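Local coordinates for glycosyl hydrolase family 2, TIM barrel domain protein (PDB 6DXU), which probably hydrolyses beta-D-glucuronides, as a gut bacterial beta-glucuronidase of glycoside hydrolase family 2 with a TIM barrel domain, at residues D[485-497]-D[567-581]. Sequence-based numbering, arbitrary orientation.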
loop_
_atom_site.group_PDB
_atom_site.type_symbol
_atom_site.label_atom_id
_atom_site.label_comp_id
_atom_site.label_asym_id
_atom_site.label_seq_id
_atom_site.Cartn_x
_atom_site.Cartn_y
_atom_site.Cartn_z
ATOM N N TRP D 485 -26.486 36.117 19.222
ATOM C CA TRP D 485 -25.842 37.308 18.685
ATOM C C TRP D 485 -26.833 38.467 18.639
ATOM O O TRP D 485 -27.087 39.026 17.566
ATOM C CB TRP D 485 -25.289 37.008 17.287
ATOM C CG TRP D 485 -24.002 36.241 17.282
ATOM C CD1 TRP D 485 -23.845 34.886 17.210
ATOM C CD2 TRP D 485 -22.686 36.796 17.326
ATOM N NE1 TRP D 485 -22.503 34.564 17.229
ATOM C CE2 TRP D 485 -21.773 35.723 17.290
ATOM C CE3 TRP D 485 -22.191 38.103 17.393
ATOM C CZ2 TRP D 485 -20.393 35.915 17.316
ATOM C CZ3 TRP D 485 -20.821 38.293 17.417
ATOM C CH2 TRP D 485 -19.939 37.207 17.383
ATOM N N ALA D 486 -27.409 38.814 19.788
ATOM C CA ALA D 486 -28.470 39.813 19.842
ATOM C C ALA D 486 -27.956 41.176 19.393
ATOM O O ALA D 486 -26.949 41.677 19.908
ATOM C CB ALA D 486 -29.032 39.913 21.260
ATOM N N GLY D 487 -28.675 41.794 18.457
ATOM C CA GLY D 487 -28.261 43.072 17.929
ATOM C C GLY D 487 -27.210 42.983 16.853
ATOM O O GLY D 487 -26.737 44.026 16.379
ATOM N N TRP D 488 -26.792 41.782 16.469
ATOM C CA TRP D 488 -25.882 41.722 15.335
ATOM C C TRP D 488 -26.449 40.837 14.241
ATOM O O TRP D 488 -27.114 41.345 13.334
ATOM C CB TRP D 488 -24.485 41.266 15.751
ATOM C CG TRP D 488 -23.514 41.490 14.616
ATOM C CD1 TRP D 488 -22.897 40.537 13.844
ATOM C CD2 TRP D 488 -23.126 42.757 14.079
ATOM N NE1 TRP D 488 -22.114 41.147 12.882
ATOM C CE2 TRP D 488 -22.243 42.508 13.004
ATOM C CE3 TRP D 488 -23.425 44.086 14.417
ATOM C CZ2 TRP D 488 -21.658 43.540 12.261
ATOM C CZ3 TRP D 488 -22.840 45.111 13.680
ATOM C CH2 TRP D 488 -21.971 44.832 12.617
ATOM N N TYR D 489 -26.240 39.516 14.322
ATOM C CA TYR D 489 -26.727 38.650 13.252
ATOM C C TYR D 489 -28.240 38.497 13.278
ATOM O O TYR D 489 -28.820 38.098 12.266
ATOM C CB TYR D 489 -26.064 37.267 13.319
ATOM C CG TYR D 489 -24.598 37.288 12.940
ATOM C CD1 TYR D 489 -23.630 36.828 13.818
ATOM C CD2 TYR D 489 -24.183 37.804 11.711
ATOM C CE1 TYR D 489 -22.297 36.861 13.484
ATOM C CE2 TYR D 489 -22.845 37.843 11.366
ATOM C CZ TYR D 489 -21.907 37.362 12.254
ATOM O OH TYR D 489 -20.567 37.387 11.926
ATOM N N ARG D 490 -28.887 38.818 14.397
ATOM C CA ARG D 490 -30.334 38.713 14.481
ATOM C C ARG D 490 -30.853 39.586 15.615
ATOM O O ARG D 490 -30.205 39.740 16.656
ATOM C CB ARG D 490 -30.760 37.253 14.691
ATOM C CG ARG D 490 -32.256 37.009 14.643
ATOM C CD ARG D 490 -32.557 35.513 14.533
ATOM N NE ARG D 490 -31.991 34.934 13.315
ATOM C CZ ARG D 490 -32.614 34.911 12.138
ATOM N NH1 ARG D 490 -33.826 35.440 12.020
ATOM N NH2 ARG D 490 -32.027 34.363 11.079
ATOM N N GLY D 491 -32.035 40.155 15.397
ATOM C CA GLY D 491 -32.745 40.874 16.434
ATOM C C GLY D 491 -32.084 42.152 16.922
ATOM O O GLY D 491 -31.222 42.751 16.271
ATOM N N VAL D 492 -32.477 42.539 18.129
ATOM C CA VAL D 492 -32.019 43.779 18.741
ATOM C C VAL D 492 -31.293 43.432 20.027
ATOM O O VAL D 492 -31.611 42.436 20.688
ATOM C CB VAL D 492 -33.206 44.726 19.004
ATOM C CG1 VAL D 492 -33.882 45.083 17.683
ATOM C CG2 VAL D 492 -34.210 44.076 19.970
ATOM N N PHE D 493 -30.295 44.243 20.381
ATOM C CA PHE D 493 -29.510 43.820 21.527
ATOM C C PHE D 493 -30.261 43.983 22.844
ATOM O O PHE D 493 -29.853 43.378 23.840
ATOM C CB PHE D 493 -28.129 44.513 21.562
ATOM C CG PHE D 493 -28.148 46.035 21.631
ATOM C CD1 PHE D 493 -27.608 46.787 20.588
ATOM C CD2 PHE D 493 -28.591 46.704 22.767
ATOM C CE1 PHE D 493 -27.563 48.179 20.651
ATOM C CE2 PHE D 493 -28.550 48.093 22.837
ATOM C CZ PHE D 493 -28.033 48.833 21.766
ATOM N N THR D 494 -31.367 44.738 22.876
ATOM C CA THR D 494 -32.153 44.789 24.109
ATOM C C THR D 494 -32.867 43.473 24.412
ATOM O O THR D 494 -33.399 43.325 25.515
ATOM C CB THR D 494 -33.178 45.931 24.041
ATOM O OG1 THR D 494 -33.912 45.830 22.817
ATOM C CG2 THR D 494 -32.485 47.277 24.098
ATOM N N ASP D 495 -32.879 42.520 23.478
ATOM C CA ASP D 495 -33.400 41.179 23.735
ATOM C C ASP D 495 -32.384 40.234 24.376
ATOM O O ASP D 495 -32.735 39.080 24.647
ATOM C CB ASP D 495 -33.923 40.555 22.442
ATOM C CG ASP D 495 -35.290 41.087 22.049
ATOM O OD1 ASP D 495 -35.925 41.767 22.879
ATOM O OD2 ASP D 495 -35.739 40.805 20.920
ATOM N N TYR D 496 -31.157 40.689 24.643
ATOM C CA TYR D 496 -30.100 39.793 25.112
ATOM C C TYR D 496 -30.518 39.031 26.373
ATOM O O TYR D 496 -30.398 37.800 26.439
ATOM C CB TYR D 496 -28.820 40.595 25.365
ATOM C CG TYR D 496 -27.848 39.908 26.308
ATOM C CD1 TYR D 496 -27.621 40.407 27.594
ATOM C CD2 TYR D 496 -27.185 38.751 25.924
ATOM C CE1 TYR D 496 -26.736 39.777 28.464
ATOM C CE2 TYR D 496 -26.313 38.111 26.781
ATOM C CZ TYR D 496 -26.093 38.626 28.046
ATOM O OH TYR D 496 -25.219 37.985 28.896
ATOM N N LYS D 497 -31.012 39.744 27.386
ATOM C CA LYS D 497 -31.319 39.097 28.660
ATOM C C LYS D 497 -32.438 38.071 28.510
ATOM O O LYS D 497 -32.337 36.945 29.022
ATOM C CB LYS D 497 -31.694 40.147 29.705
ATOM C CG LYS D 497 -32.016 39.564 31.076
ATOM C CD LYS D 497 -32.172 40.677 32.088
ATOM C CE LYS D 497 -32.668 40.166 33.422
ATOM N NZ LYS D 497 -32.657 41.287 34.417
ATOM N N TYR D 567 -21.996 52.115 17.268
ATOM C CA TYR D 567 -23.022 51.107 17.513
ATOM C C TYR D 567 -22.523 50.025 18.467
ATOM O O TYR D 567 -23.219 49.663 19.424
ATOM C CB TYR D 567 -23.477 50.488 16.193
ATOM C CG TYR D 567 -24.501 49.389 16.382
ATOM C CD1 TYR D 567 -25.812 49.692 16.723
ATOM C CD2 TYR D 567 -24.148 48.046 16.253
ATOM C CE1 TYR D 567 -26.756 48.695 16.909
ATOM C CE2 TYR D 567 -25.088 47.035 16.444
ATOM C CZ TYR D 567 -26.392 47.373 16.779
ATOM O OH TYR D 567 -27.339 46.391 16.981
ATOM N N VAL D 568 -21.319 49.490 18.230
ATOM C CA VAL D 568 -20.895 48.352 19.044
ATOM C C VAL D 568 -20.618 48.789 20.478
ATOM O O VAL D 568 -20.803 48.006 21.418
ATOM C CB VAL D 568 -19.693 47.608 18.421
ATOM C CG1 VAL D 568 -18.394 48.317 18.700
ATOM C CG2 VAL D 568 -19.643 46.171 18.959
ATOM N N VAL D 569 -20.196 50.036 20.682
ATOM C CA VAL D 569 -20.014 50.529 22.040
ATOM C C VAL D 569 -21.339 50.491 22.789
ATOM O O VAL D 569 -21.397 50.101 23.961
ATOM C CB VAL D 569 -19.400 51.942 22.009
ATOM C CG1 VAL D 569 -19.687 52.690 23.304
ATOM C CG2 VAL D 569 -17.893 51.838 21.785
ATOM N N ARG D 570 -22.424 50.870 22.116
ATOM C CA ARG D 570 -23.729 50.838 22.766
ATOM C C ARG D 570 -24.212 49.410 22.966
ATOM O O ARG D 570 -24.883 49.111 23.963
ATOM C CB ARG D 570 -24.739 51.647 21.955
ATOM C CG ARG D 570 -24.436 53.148 21.997
ATOM C CD ARG D 570 -25.384 53.966 21.141
ATOM N NE ARG D 570 -25.103 55.395 21.308
ATOM C CZ ARG D 570 -25.848 56.235 22.026
ATOM N NH1 ARG D 570 -26.943 55.809 22.646
ATOM N NH2 ARG D 570 -25.496 57.511 22.113
ATOM N N LEU D 571 -23.905 48.524 22.016
ATOM C CA LEU D 571 -24.285 47.121 22.157
ATOM C C LEU D 571 -23.568 46.461 23.331
ATOM O O LEU D 571 -24.177 45.704 24.096
ATOM C CB LEU D 571 -23.988 46.367 20.854
ATOM C CG LEU D 571 -24.304 44.858 20.788
ATOM C CD1 LEU D 571 -24.691 44.468 19.370
ATOM C CD2 LEU D 571 -23.129 43.979 21.269
ATOM N N ILE D 572 -22.264 46.704 23.469
ATOM C CA ILE D 572 -21.517 46.099 24.568
ATOM C C ILE D 572 -21.987 46.653 25.907
ATOM O O ILE D 572 -22.188 45.903 26.876
ATOM C CB ILE D 572 -20.008 46.318 24.364
ATOM C CG1 ILE D 572 -19.543 45.510 23.141
ATOM C CG2 ILE D 572 -19.220 45.953 25.632
ATOM C CD1 ILE D 572 -18.159 45.933 22.628
ATOM N N ASP D 573 -22.133 47.982 25.981
ATOM C CA ASP D 573 -22.651 48.657 27.169
ATOM C C ASP D 573 -23.914 47.962 27.665
ATOM O O ASP D 573 -24.033 47.612 28.846
ATOM C CB ASP D 573 -22.909 50.130 26.797
ATOM C CG ASP D 573 -23.275 51.025 27.976
ATOM O OD1 ASP D 573 -23.579 50.551 29.093
ATOM O OD2 ASP D 573 -23.254 52.257 27.756
ATOM N N TRP D 574 -24.849 47.720 26.751
ATOM C CA TRP D 574 -26.113 47.091 27.120
ATOM C C TRP D 574 -25.894 45.704 27.720
ATOM O O TRP D 574 -26.398 45.402 28.811
ATOM C CB TRP D 574 -27.028 47.004 25.897
ATOM C CG TRP D 574 -28.339 46.391 26.244
ATOM C CD1 TRP D 574 -28.680 45.066 26.172
ATOM C CD2 TRP D 574 -29.472 47.067 26.800
ATOM N NE1 TRP D 574 -29.966 44.884 26.620
ATOM C CE2 TRP D 574 -30.473 46.096 27.018
ATOM C CE3 TRP D 574 -29.742 48.401 27.125
ATOM C CZ2 TRP D 574 -31.725 46.417 27.533
ATOM C CZ3 TRP D 574 -30.986 48.720 27.645
ATOM C CH2 TRP D 574 -31.965 47.728 27.842
ATOM N N HIS D 575 -25.141 44.847 27.020
ATOM C CA HIS D 575 -24.890 43.493 27.513
ATOM C C HIS D 575 -24.311 43.515 28.923
ATOM O O HIS D 575 -24.730 42.747 29.801
ATOM C CB HIS D 575 -23.928 42.752 26.580
ATOM C CG HIS D 575 -24.562 42.189 25.347
ATOM N ND1 HIS D 575 -24.954 42.974 24.287
ATOM C CD2 HIS D 575 -24.841 40.912 24.992
ATOM C CE1 HIS D 575 -25.457 42.211 23.336
ATOM N NE2 HIS D 575 -25.398 40.952 23.737
ATOM N N LEU D 576 -23.322 44.380 29.153
ATOM C CA LEU D 576 -22.619 44.364 30.431
ATOM C C LEU D 576 -23.510 44.859 31.567
ATOM O O LEU D 576 -23.431 44.349 32.690
ATOM C CB LEU D 576 -21.346 45.203 30.340
ATOM C CG LEU D 576 -20.365 44.649 29.305
ATOM C CD1 LEU D 576 -19.042 45.394 29.349
ATOM C CD2 LEU D 576 -20.165 43.144 29.537
ATOM N N LYS D 577 -24.354 45.856 31.313
ATOM C CA LYS D 577 -25.220 46.295 32.401
ATOM C C LYS D 577 -26.323 45.276 32.671
ATOM O O LYS D 577 -26.719 45.088 33.827
ATOM C CB LYS D 577 -25.767 47.690 32.116
ATOM C CG LYS D 577 -26.795 47.787 31.045
ATOM C CD LYS D 577 -28.162 48.057 31.639
ATOM C CE LYS D 577 -29.192 48.252 30.541
ATOM N NZ LYS D 577 -30.557 47.827 30.953
ATOM N N GLU D 578 -26.777 44.560 31.639
ATOM C CA GLU D 578 -27.730 43.475 31.859
ATOM C C GLU D 578 -27.129 42.367 32.721
ATOM O O GLU D 578 -27.822 41.774 33.560
ATOM C CB GLU D 578 -28.205 42.914 30.519
ATOM C CG GLU D 578 -29.092 43.869 29.719
ATOM C CD GLU D 578 -30.466 44.082 30.340
ATOM O OE1 GLU D 578 -31.455 43.512 29.815
ATOM O OE2 GLU D 578 -30.549 44.822 31.347
ATOM N N GLN D 579 -25.844 42.061 32.528
ATOM C CA GLN D 579 -25.246 40.967 33.285
ATOM C C GLN D 579 -25.188 41.256 34.781
ATOM O O GLN D 579 -25.164 40.314 35.583
ATOM C CB GLN D 579 -23.853 40.652 32.739
ATOM C CG GLN D 579 -23.916 40.028 31.344
ATOM C CD GLN D 579 -22.552 39.737 30.747
ATOM O OE1 GLN D 579 -21.510 39.932 31.386
ATOM N NE2 GLN D 579 -22.556 39.264 29.508
ATOM N N GLU D 580 -25.196 42.525 35.182
ATOM C CA GLU D 580 -25.227 42.818 36.613
ATOM C C GLU D 580 -26.540 42.412 37.276
ATOM O O GLU D 580 -26.602 42.365 38.512
ATOM C CB GLU D 580 -24.947 44.307 36.843
ATOM C CG GLU D 580 -23.537 44.709 36.416
ATOM C CD GLU D 580 -23.183 46.140 36.774
ATOM O OE1 GLU D 580 -24.009 46.821 37.412
ATOM O OE2 GLU D 580 -22.063 46.572 36.439
ATOM N N THR D 581 -27.574 42.093 36.495
ATOM C CA THR D 581 -28.881 41.723 37.032
ATOM C C THR D 581 -29.260 40.283 36.702
ATOM O O THR D 581 -30.447 39.942 36.699
ATOM C CB THR D 581 -29.959 42.685 36.524
ATOM O OG1 THR D 581 -30.181 42.475 35.123
ATOM C CG2 THR D 581 -29.540 44.132 36.764
HETATM O O HOH W 1 -26.014 38.494 22.341
HETATM O O HOH W 2 -30.046 46.274 18.157
HETATM O O HOH W 3 -31.531 42.621 27.341
#
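Phe493 and Leu571 bring the two backbones to 6.2 Å between their CA atoms, where segment 485-497, mostly loop and turn, passes beside helix 565-579. A type II turn from Trp485 to Trp488 presents Gly487, whose positive phi and tight surroundings leave no room for a CB; its O receives the Tyr567 hydroxyl at 2.5 Å from OH, in the carbonyl plane on a lone pair. A water joins the same hydroxyl to Phe493 N. Phe493, with CG wedged between its backbone N and carbonyl carbon (chi1 59°), turns its ring onto the helix: Leu571 CA lies over one face, while the rings of Tyr567 and Trp574 meet it obliquely, completing an aromatic cluster. Thr494 CG2 sits over the six-membered ring of Trp574, 3.7 Å from its centroid; Glu578 CG and Lys577 CE cover the opposite face. At the indole edge a water held in plane by Trp574 NE1 also bonds Thr494 O, Lys497 N and Glu578 OE1. His575 CD2 comes over one face of the Tyr496 ring, 3.3 Å from Tyr496 CD2, the planes 39° apart, while Tyr496 CB sits over the imidazole. Tyr496 OH accepts from Gln579 NE2 at 3.0 Å. Cutting Tyr496 back to an alanine is likely to open a gap beside His575 CD2 and deprive the Gln579 amide of this acceptor. His575 is steadied by its ND1 bond to Leu571 O. Extended Lys497 reaches Thr581 OG1 with NZ (2.8 Å). Helix 557-560 packs on Trp488 and Tyr567, helix 623-632 on Ile572 and Leu576, and strand 655-662 on Val569 and Arg570, the latter salt-bridged to Glu657.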